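Local coordinates for protein Ral guanine nucleotide dissociation stimulator-like 2 (Mus musculus, PDB 4JGW) that probably acts as a guanine nucleotide exchange factor for small G proteins and is a putative effector of Ras and/or Rap, at residues A[54-59]-A[84-89]; A[62-67]-A[94-99]; A[255-260]-A[314-319]; A[262-267]-A[292-297]. One frame throughout, in Å; residues are numbered along the deposited sequence.

Contact 1. Residues A[54-59]-A[84-89]; sequences GTLEAL and RAFTST
Leu56 turns its CG anti to the backbone N (chi1 -159°) and Phe86 holds its ring between backbone N and carbonyl carbon (chi1 56°), and these two torsions bring leucine methyl and aromatic rim together. The setting is the N-terminal Ras-GEF (REM) region, where the capped start of helix 56-63 packs against the loop joining helices 75-82 and 89-101. Leu56 divides its branches between two partners. CD1 lies near the plane of the Phe86 ring and meets its edge, 3.8 Å from CE1. CD2 instead reaches Thr87, 3.5 Å from OG1, a plain van der Waals contact between methyl and hydroxyl. One turn further along the helix, the Leu59 and Phe86 side chains run toward each other from opposite directions, with Leu59 CD1 4.0 Å from CE1 of Phe86, so one aromatic corner receives two leucines. Ile414 of strand 414-415 touches Leu56, Leu59 and Phe86 alike and completes this apolar cluster. Each segment also has a polar bond of its own. Thr55 is the N-cap of helix 56-63, its OG1 accepting from Ala58 N at 3.1 Å. Arg84 NE, in the loop, donates at 3.0 Å to OG1 of Thr89, which opens helix 89-101; this oxygen lies in the guanidinium plane.

Contact 2. Residues A[62-67]-A[94-99]; sequences HLLDAR and GLVADR
Leu64 meets Val96 and Arg99 mainly through one methyl, CD1, and the closest part of the contact is gathered there. This CD1 lies 3.7 Å from Arg99 CG and 4.1 Å from Val96 CG1, so the leucine tip settles between a valine branch and the aliphatic base of the arginine. The Leu64 and Arg99 side chains lie alongside one another, heading opposite ways. Arg99 starts with CG anti to the backbone N (chi1 177°), which keeps CB and CG beside the leucine, and the bend at chi2 takes CD and the guanidinium away. The tight spot thus sits at the margin, on the partly exposed Arg99, while the buried second pair is looser: Leu63 CD1 stays 4.3 Å from Val96 CG2. Solvent lies also beyond the end of helix 56-63, toward Ala66 and Arg67; here Asp65 OD1 accepts only a weak, though straight, capping bond from Arg67 N. Within the REM region the contact joins the end of helix 56-63 and the residue after it to the second half of helix 89-101, with Leu63 also packing on helix 75-82 and Val121 of helix 108-128, and Leu64 on Thr114 of that same helix 108-128.

Contact 3. Residues A[255-260]-A[314-319]; sequences KVAGAV and VSALQS
Ala257 and Ala316 meet where two helices of the Ras-GEF (CDC25-homology) domain cross, and small side chains at such a point let backbones approach closely, as this pair illustrates. The segments 255-260 of helix 244-264 and 314-318 of helix 307-318 run in broadly the same direction, with a signed crossing angle of -41° and segment axes 8.4 Å apart at closest approach. The CA atoms of Ala257 and Ala316 are only 5.1 Å from each other.

Apolar contacts make up most of the interface. Ala316 points its methyl at the other helix, and the two alanine methyls stand 4.1 Å apart, CB of Ala257 to CB of Ala316. The Ala316 methyl also rests on Val260, whose CB is 3.7 Å from Ala316 CB. Val260 then extends the contact to Leu317: it points CG1 anti to the backbone N (chi1 -180°), and that methyl reaches the CD2 branch of the leucine, the two side chains crossing at about a right angle. Leu317 sets out along the interface, and its CD2 branch makes the approach. Beyond the pair, Val260 packs on Trp294 and Leu317 on Leu291 and Ile295, so helix 284-303 packs against this side of the pair.

Polar groups play a smaller part. Ser315, at the margin, turns its OG back to bond with Tyr311 O in its own helix. The closest approach of all involves the backbone, a van der Waals meeting of methyl and carbonyl oxygen: Ala316 CB comes to 3.3 Å from Ala257 O.

Contact 4. Residues A[262-267]-A[292-297]; sequences SSVLGA and EKWIRV
Trp294 and Ser263 are modelled unusually close: the indole NE1 donates to Ser263 OG at 2.4 Å, a length so short that its exact value is doubtful. As modelled, the bond is bent, with an N-H...O angle of 147°. OG comes to the edge of the indole, near the ring plane. Its position follows from the serine torsion (chi1 78°), which sets the hydroxyl between the backbone N and the carbonyl carbon; there it can also make weak hydrogen bonds with Ala259 O and Val260 O of the preceding turn. If the bond to the indole is real at a more usual length, it would give the buried N-H and serine hydroxyl a partner. Val264, the next residue, adds an apolar touch by setting its CG2 3.9 Å from Trp294 CD1 in an oblique approach.

These contacts fall near the C-terminal end of helix 244-264 of the Ras-GEF domain, which a Schellman motif closes. Gly266 is its C-prime residue, with positive phi; Ala267 N bonds to Ser262 O at 2.9 Å, and Gly266 N more weakly to Ser263 O. Ser262 joins Ala267 a second time, its OG donating to Ala267 O at 2.6 Å. That hydroxyl lies tilted 22° from the carbonyl plane. The carbonyl of Val264 receives Arg287 NH1, while the Trp294 side chain, leaving helix 284-303, also touches Val198 in a loop.

How the contacts relate
From the N terminus, contact 1 closes a loop of 24 residues between 54-59 and 84-89. Contact 2 opens inside that loop and ends beyond it, at 94-99, so the two cross; both use helix 56-63, and Leu56 packs on Leu95 between them. Together they tie that helix to helix 89-101 and the loop before it, within the N-terminal Ras-GEF region. The second pair follows in series, in the Ras-GEF domain on the opposite side of the chain's centre. Contact 4 is nested inside the longer loop closed by contact 3; sharing helix 244-264, they join it to helices 284-303 and 307-318. The centres of contacts 1 and 3 lie about 41 Å apart.

Contact 1. Residues A[54-59]-A[84-89]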
# COMPACT_ATOMS: atom_id res chain seq x y z
N GLY A 54 -3.40 -16.46 -19.48
CA GLY A 54 -3.97 -17.80 -19.40
C GLY A 54 -5.23 -17.86 -18.57
O GLY A 54 -5.57 -16.91 -17.88
N THR A 55 -5.92 -19.00 -18.65
CA THR A 55 -7.11 -19.24 -17.85
C THR A 55 -6.73 -19.38 -16.38
O THR A 55 -5.57 -19.66 -16.05
CB THR A 55 -7.87 -20.51 -18.29
OG1 THR A 55 -7.04 -21.66 -18.09
CG2 THR A 55 -8.28 -20.43 -19.76
N LEU A 56 -7.71 -19.19 -15.50
CA LEU A 56 -7.51 -19.33 -14.06
C LEU A 56 -6.96 -20.71 -13.71
O LEU A 56 -6.13 -20.85 -12.81
CB LEU A 56 -8.82 -19.04 -13.32
CG LEU A 56 -8.78 -18.64 -11.84
CD1 LEU A 56 -7.81 -17.50 -11.57
CD2 LEU A 56 -10.18 -18.28 -11.37
N GLU A 57 -7.42 -21.72 -14.44
CA GLU A 57 -6.95 -23.10 -14.29
C GLU A 57 -5.49 -23.25 -14.73
O GLU A 57 -4.72 -23.98 -14.11
CB GLU A 57 -7.84 -24.07 -15.08
CG GLU A 57 -9.25 -24.29 -14.49
CD GLU A 57 -10.21 -23.13 -14.73
OE1 GLU A 57 -9.92 -22.24 -15.56
OE2 GLU A 57 -11.28 -23.11 -14.07
N ALA A 58 -5.13 -22.54 -15.80
CA ALA A 58 -3.77 -22.57 -16.34
C ALA A 58 -2.79 -21.83 -15.43
O ALA A 58 -1.62 -22.20 -15.33
CB ALA A 58 -3.73 -22.00 -17.74
N LEU A 59 -3.27 -20.78 -14.78
CA LEU A 59 -2.47 -20.04 -13.80
C LEU A 59 -2.06 -20.94 -12.64
O LEU A 59 -0.92 -20.89 -12.18
CB LEU A 59 -3.23 -18.81 -13.27
CG LEU A 59 -3.67 -17.69 -14.24
CD1 LEU A 59 -4.22 -16.51 -13.46
CD2 LEU A 59 -2.54 -17.23 -15.15
N ARG A 84 -7.07 -11.39 -5.56
CA ARG A 84 -8.37 -10.89 -5.11
C ARG A 84 -8.96 -9.84 -6.05
O ARG A 84 -10.12 -9.46 -5.90
CB ARG A 84 -8.29 -10.36 -3.68
CG ARG A 84 -8.10 -11.44 -2.64
CD ARG A 84 -8.42 -10.94 -1.25
NE ARG A 84 -8.70 -12.06 -0.35
CZ ARG A 84 -9.37 -11.96 0.79
NH1 ARG A 84 -9.85 -10.79 1.19
NH2 ARG A 84 -9.57 -13.04 1.53
N ALA A 85 -8.16 -9.38 -7.01
CA ALA A 85 -8.63 -8.41 -8.00
C ALA A 85 -9.43 -9.07 -9.13
O ALA A 85 -10.26 -8.41 -9.76
CB ALA A 85 -7.45 -7.62 -8.57
N PHE A 86 -9.17 -10.35 -9.39
CA PHE A 86 -9.82 -11.06 -10.50
C PHE A 86 -10.48 -12.39 -10.11
O PHE A 86 -11.32 -12.91 -10.85
CB PHE A 86 -8.85 -11.26 -11.68
CG PHE A 86 -7.57 -11.97 -11.33
CD1 PHE A 86 -7.47 -13.35 -11.42
CD2 PHE A 86 -6.45 -11.24 -10.91
CE1 PHE A 86 -6.28 -14.00 -11.10
CE2 PHE A 86 -5.26 -11.89 -10.58
CZ PHE A 86 -5.17 -13.27 -10.68
N THR A 87 -10.08 -12.95 -8.97
CA THR A 87 -10.71 -14.16 -8.42
C THR A 87 -10.93 -13.97 -6.92
O THR A 87 -10.99 -12.84 -6.44
CB THR A 87 -9.90 -15.45 -8.78
OG1 THR A 87 -10.61 -16.61 -8.32
CG2 THR A 87 -8.49 -15.45 -8.17
N SER A 88 -11.08 -15.07 -6.18
CA SER A 88 -11.17 -14.99 -4.72
C SER A 88 -10.27 -16.03 -4.06
O SER A 88 -9.87 -17.01 -4.70
CB SER A 88 -12.62 -15.13 -4.25
OG SER A 88 -13.07 -16.46 -4.35
N THR A 89 -9.97 -15.80 -2.78
CA THR A 89 -9.14 -16.70 -1.99
C THR A 89 -9.69 -18.14 -1.90
O THR A 89 -8.93 -19.09 -2.11
CB THR A 89 -8.85 -16.11 -0.58
OG1 THR A 89 -8.05 -14.93 -0.72
CG2 THR A 89 -8.11 -17.10 0.31

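Contact 2. Residues A[62-67]-A[94-99]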
# COMPACT_ATOMS: atom_id res chain seq x y z
N HIS A 62 0.63 -23.53 -13.71
CA HIS A 62 1.91 -22.83 -13.69
C HIS A 62 2.37 -22.54 -12.26
O HIS A 62 3.56 -22.63 -11.95
CB HIS A 62 1.79 -21.54 -14.51
CG HIS A 62 3.09 -20.82 -14.73
ND1 HIS A 62 4.17 -21.41 -15.37
CD2 HIS A 62 3.48 -19.56 -14.43
CE1 HIS A 62 5.16 -20.54 -15.44
NE2 HIS A 62 4.77 -19.41 -14.87
N LEU A 63 1.41 -22.23 -11.38
CA LEU A 63 1.67 -21.98 -9.96
C LEU A 63 2.34 -23.19 -9.29
O LEU A 63 3.29 -23.03 -8.51
CB LEU A 63 0.37 -21.66 -9.22
CG LEU A 63 0.26 -20.61 -8.10
CD1 LEU A 63 -0.84 -21.03 -7.12
CD2 LEU A 63 1.56 -20.35 -7.36
N LEU A 64 1.84 -24.38 -9.60
CA LEU A 64 2.26 -25.60 -8.92
C LEU A 64 3.35 -26.37 -9.68
O LEU A 64 3.70 -27.50 -9.31
CB LEU A 64 1.05 -26.50 -8.61
CG LEU A 64 -0.09 -25.90 -7.78
CD1 LEU A 64 -1.11 -26.97 -7.44
CD2 LEU A 64 0.40 -25.23 -6.50
N ASP A 65 3.87 -25.76 -10.74
CA ASP A 65 4.99 -26.31 -11.49
C ASP A 65 6.30 -25.99 -10.77
O ASP A 65 6.57 -24.83 -10.45
CB ASP A 65 5.00 -25.74 -12.92
CG ASP A 65 6.08 -26.36 -13.80
OD1 ASP A 65 6.65 -27.41 -13.44
OD2 ASP A 65 6.35 -25.78 -14.87
N ALA A 66 7.10 -27.02 -10.53
CA ALA A 66 8.37 -26.90 -9.81
C ALA A 66 9.39 -25.99 -10.48
O ALA A 66 10.25 -25.41 -9.81
CB ALA A 66 8.97 -28.28 -9.57
N ARG A 67 9.28 -25.85 -11.80
CA ARG A 67 10.21 -25.05 -12.60
C ARG A 67 9.92 -23.55 -12.55
O ARG A 67 10.80 -22.73 -12.82
CB ARG A 67 10.19 -25.51 -14.07
CG ARG A 67 10.56 -26.97 -14.28
CD ARG A 67 10.39 -27.36 -15.75
NE ARG A 67 10.60 -28.79 -15.96
CZ ARG A 67 11.78 -29.36 -16.17
NH1 ARG A 67 12.89 -28.63 -16.21
NH2 ARG A 67 11.86 -30.68 -16.35
N GLY A 94 -9.44 -23.57 -3.83
CA GLY A 94 -10.19 -24.68 -4.41
C GLY A 94 -9.55 -25.25 -5.67
O GLY A 94 -9.50 -26.47 -5.84
N LEU A 95 -9.06 -24.37 -6.53
CA LEU A 95 -8.39 -24.78 -7.77
C LEU A 95 -7.03 -25.43 -7.52
O LEU A 95 -6.59 -26.27 -8.31
CB LEU A 95 -8.25 -23.60 -8.73
CG LEU A 95 -9.56 -23.04 -9.30
CD1 LEU A 95 -9.32 -21.65 -9.86
CD2 LEU A 95 -10.16 -23.95 -10.36
N VAL A 96 -6.38 -25.04 -6.43
CA VAL A 96 -5.15 -25.70 -5.98
C VAL A 96 -5.49 -27.12 -5.52
O VAL A 96 -4.81 -28.08 -5.91
CB VAL A 96 -4.44 -24.90 -4.86
CG1 VAL A 96 -3.33 -25.73 -4.21
CG2 VAL A 96 -3.86 -23.60 -5.42
N ALA A 97 -6.54 -27.24 -4.71
CA ALA A 97 -7.04 -28.54 -4.26
C ALA A 97 -7.55 -29.39 -5.42
O ALA A 97 -7.40 -30.61 -5.41
CB ALA A 97 -8.13 -28.36 -3.21
N ASP A 98 -8.14 -28.74 -6.43
CA ASP A 98 -8.55 -29.41 -7.66
C ASP A 98 -7.36 -30.04 -8.38
O ASP A 98 -7.39 -31.22 -8.72
CB ASP A 98 -9.25 -28.42 -8.61
CG ASP A 98 -10.71 -28.20 -8.26
OD1 ASP A 98 -11.21 -28.82 -7.30
OD2 ASP A 98 -11.36 -27.39 -8.96
N ARG A 99 -6.32 -29.23 -8.59
CA ARG A 99 -5.11 -29.66 -9.30
C ARG A 99 -4.41 -30.83 -8.61
O ARG A 99 -3.92 -31.74 -9.28
CB ARG A 99 -4.16 -28.47 -9.49
CG ARG A 99 -2.82 -28.79 -10.17
CD ARG A 99 -2.98 -29.28 -11.60
NE ARG A 99 -1.70 -29.69 -12.18
CZ ARG A 99 -1.55 -30.31 -13.35
NH1 ARG A 99 -2.61 -30.61 -14.10
NH2 ARG A 99 -0.34 -30.63 -13.77

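Contact 3. Residues A[255-260]-A[314-319]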
# COMPACT_ATOMS: atom_id res chain seq x y z
N LYS A 255 -7.93 13.56 9.01
CA LYS A 255 -8.00 14.10 10.38
C LYS A 255 -6.89 15.12 10.63
O LYS A 255 -7.13 16.15 11.27
CB LYS A 255 -7.92 12.98 11.42
CG LYS A 255 -9.21 12.21 11.62
CD LYS A 255 -9.10 11.23 12.79
CE LYS A 255 -10.25 10.22 12.78
NZ LYS A 255 -10.13 9.22 13.88
N VAL A 256 -5.69 14.82 10.13
CA VAL A 256 -4.54 15.72 10.27
C VAL A 256 -4.78 17.01 9.48
O VAL A 256 -4.60 18.11 10.00
CB VAL A 256 -3.22 15.03 9.85
CG1 VAL A 256 -2.05 16.01 9.88
CG2 VAL A 256 -2.93 13.83 10.74
N ALA A 257 -5.19 16.85 8.22
CA ALA A 257 -5.54 17.98 7.36
C ALA A 257 -6.68 18.80 7.94
O ALA A 257 -6.68 20.03 7.86
CB ALA A 257 -5.89 17.50 5.95
N GLY A 258 -7.65 18.11 8.53
CA GLY A 258 -8.78 18.74 9.20
C GLY A 258 -8.35 19.53 10.42
O GLY A 258 -8.84 20.64 10.65
N ALA A 259 -7.43 18.96 11.20
CA ALA A 259 -6.89 19.62 12.39
C ALA A 259 -6.21 20.95 12.05
O ALA A 259 -6.37 21.93 12.78
CB ALA A 259 -5.92 18.70 13.11
N VAL A 260 -5.47 20.98 10.94
CA VAL A 260 -4.77 22.18 10.48
C VAL A 260 -5.77 23.28 10.11
O VAL A 260 -5.66 24.41 10.59
CB VAL A 260 -3.82 21.90 9.28
CG1 VAL A 260 -3.11 23.17 8.85
CG2 VAL A 260 -2.81 20.82 9.64
N VAL A 314 0.39 20.50 4.29
CA VAL A 314 0.61 21.40 3.16
C VAL A 314 -0.65 21.59 2.30
O VAL A 314 -0.94 22.70 1.86
CB VAL A 314 1.86 21.00 2.31
CG1 VAL A 314 1.53 19.92 1.30
CG2 VAL A 314 2.45 22.22 1.62
N SER A 315 -1.40 20.51 2.08
CA SER A 315 -2.64 20.58 1.29
C SER A 315 -3.73 21.32 2.05
O SER A 315 -4.54 22.03 1.44
CB SER A 315 -3.12 19.19 0.87
OG SER A 315 -3.52 18.41 1.99
N ALA A 316 -3.74 21.16 3.37
CA ALA A 316 -4.65 21.90 4.24
C ALA A 316 -4.36 23.40 4.21
O ALA A 316 -5.28 24.21 4.21
CB ALA A 316 -4.56 21.37 5.66
N LEU A 317 -3.08 23.76 4.18
CA LEU A 317 -2.66 25.16 4.14
C LEU A 317 -2.81 25.80 2.76
O LEU A 317 -2.90 27.03 2.65
CB LEU A 317 -1.21 25.31 4.64
CG LEU A 317 -0.93 25.08 6.13
CD1 LEU A 317 0.56 25.18 6.40
CD2 LEU A 317 -1.69 26.07 7.01
N GLN A 318 -2.85 24.97 1.72
CA GLN A 318 -3.08 25.43 0.34
C GLN A 318 -4.56 25.47 0.00
O GLN A 318 -4.96 26.06 -1.01
CB GLN A 318 -2.36 24.51 -0.65
CG GLN A 318 -0.85 24.71 -0.73
CD GLN A 318 -0.18 23.70 -1.65
OE1 GLN A 318 -0.48 22.50 -1.60
NE2 GLN A 318 0.73 24.18 -2.49
N SER A 319 -5.37 24.84 0.86
CA SER A 319 -6.82 24.74 0.69
C SER A 319 -7.48 26.12 0.62
O SER A 319 -7.01 27.07 1.25
CB SER A 319 -7.41 23.93 1.84
OG SER A 319 -8.73 23.52 1.57

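Contact 4. Residues A[262-267]-A[292-297]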
# COMPACT_ATOMS: atom_id res chain seq x y z
N SER A 262 -8.94 23.49 10.95
CA SER A 262 -9.71 23.81 12.15
C SER A 262 -8.98 24.78 13.10
O SER A 262 -9.56 25.76 13.56
CB SER A 262 -10.09 22.52 12.88
OG SER A 262 -10.84 22.79 14.05
N SER A 263 -7.70 24.50 13.37
CA SER A 263 -6.92 25.30 14.32
C SER A 263 -6.56 26.68 13.79
O SER A 263 -6.62 27.66 14.52
CB SER A 263 -5.66 24.55 14.76
OG SER A 263 -4.64 24.62 13.78
N VAL A 264 -6.20 26.74 12.51
CA VAL A 264 -5.91 28.01 11.84
C VAL A 264 -7.15 28.91 11.85
O VAL A 264 -7.04 30.12 12.07
CB VAL A 264 -5.37 27.79 10.39
CG1 VAL A 264 -5.42 29.08 9.58
CG2 VAL A 264 -3.95 27.25 10.43
N LEU A 265 -8.32 28.32 11.63
CA LEU A 265 -9.58 29.06 11.69
C LEU A 265 -10.06 29.26 13.13
O LEU A 265 -11.02 30.00 13.37
CB LEU A 265 -10.65 28.37 10.85
CG LEU A 265 -10.46 28.37 9.33
CD1 LEU A 265 -11.48 27.47 8.66
CD2 LEU A 265 -10.52 29.78 8.75
N GLY A 266 -9.39 28.60 14.08
CA GLY A 266 -9.73 28.68 15.50
C GLY A 266 -11.14 28.21 15.80
O GLY A 266 -11.78 28.69 16.74
N ALA A 267 -11.61 27.25 15.00
CA ALA A 267 -12.99 26.79 15.06
C ALA A 267 -13.11 25.34 15.54
O ALA A 267 -12.21 24.53 15.33
CB ALA A 267 -13.66 26.96 13.71
N GLU A 292 2.43 29.57 11.12
CA GLU A 292 3.86 29.33 11.34
C GLU A 292 4.11 28.02 12.08
O GLU A 292 5.04 27.29 11.77
CB GLU A 292 4.49 30.50 12.10
CG GLU A 292 4.66 31.78 11.28
CD GLU A 292 4.74 33.05 12.13
OE1 GLU A 292 4.90 32.95 13.37
OE2 GLU A 292 4.64 34.16 11.56
N LYS A 293 3.26 27.74 13.07
CA LYS A 293 3.36 26.51 13.86
C LYS A 293 3.16 25.25 13.01
O LYS A 293 3.96 24.32 13.09
CB LYS A 293 2.35 26.53 15.01
CG LYS A 293 2.48 25.35 15.98
CD LYS A 293 3.80 25.41 16.74
CE LYS A 293 3.91 24.27 17.73
NZ LYS A 293 4.81 24.63 18.85
N TRP A 294 2.11 25.25 12.19
CA TRP A 294 1.80 24.11 11.33
C TRP A 294 2.83 23.93 10.21
O TRP A 294 3.14 22.79 9.83
CB TRP A 294 0.39 24.23 10.74
CG TRP A 294 -0.69 23.86 11.72
CD1 TRP A 294 -1.60 24.70 12.28
CD2 TRP A 294 -0.96 22.56 12.25
NE1 TRP A 294 -2.43 24.00 13.13
CE2 TRP A 294 -2.06 22.68 13.13
CE3 TRP A 294 -0.37 21.29 12.08
CZ2 TRP A 294 -2.59 21.60 13.83
CZ3 TRP A 294 -0.91 20.21 12.77
CH2 TRP A 294 -2.00 20.37 13.64
N ILE A 295 3.35 25.04 9.69
CA ILE A 295 4.43 25.02 8.71
C ILE A 295 5.65 24.29 9.30
O ILE A 295 6.25 23.44 8.63
CB ILE A 295 4.83 26.46 8.25
CG1 ILE A 295 3.76 27.03 7.31
CG2 ILE A 295 6.18 26.46 7.55
CD1 ILE A 295 3.84 28.54 7.11
N ARG A 296 5.99 24.63 10.54
CA ARG A 296 7.11 24.02 11.23
C ARG A 296 6.86 22.55 11.55
O ARG A 296 7.78 21.73 11.48
CB ARG A 296 7.44 24.82 12.51
CG ARG A 296 8.55 24.23 13.38
CD ARG A 296 9.90 24.16 12.66
NE ARG A 296 10.41 25.48 12.29
CZ ARG A 296 11.03 26.31 13.12
NH1 ARG A 296 11.21 25.98 14.40
NH2 ARG A 296 11.45 27.48 12.68
N VAL A 297 5.62 22.22 11.90
CA VAL A 297 5.22 20.82 12.12
C VAL A 297 5.38 20.01 10.83
O VAL A 297 5.87 18.88 10.86
CB VAL A 297 3.77 20.72 12.66
CG1 VAL A 297 3.27 19.27 12.62
CG2 VAL A 297 3.70 21.25 14.08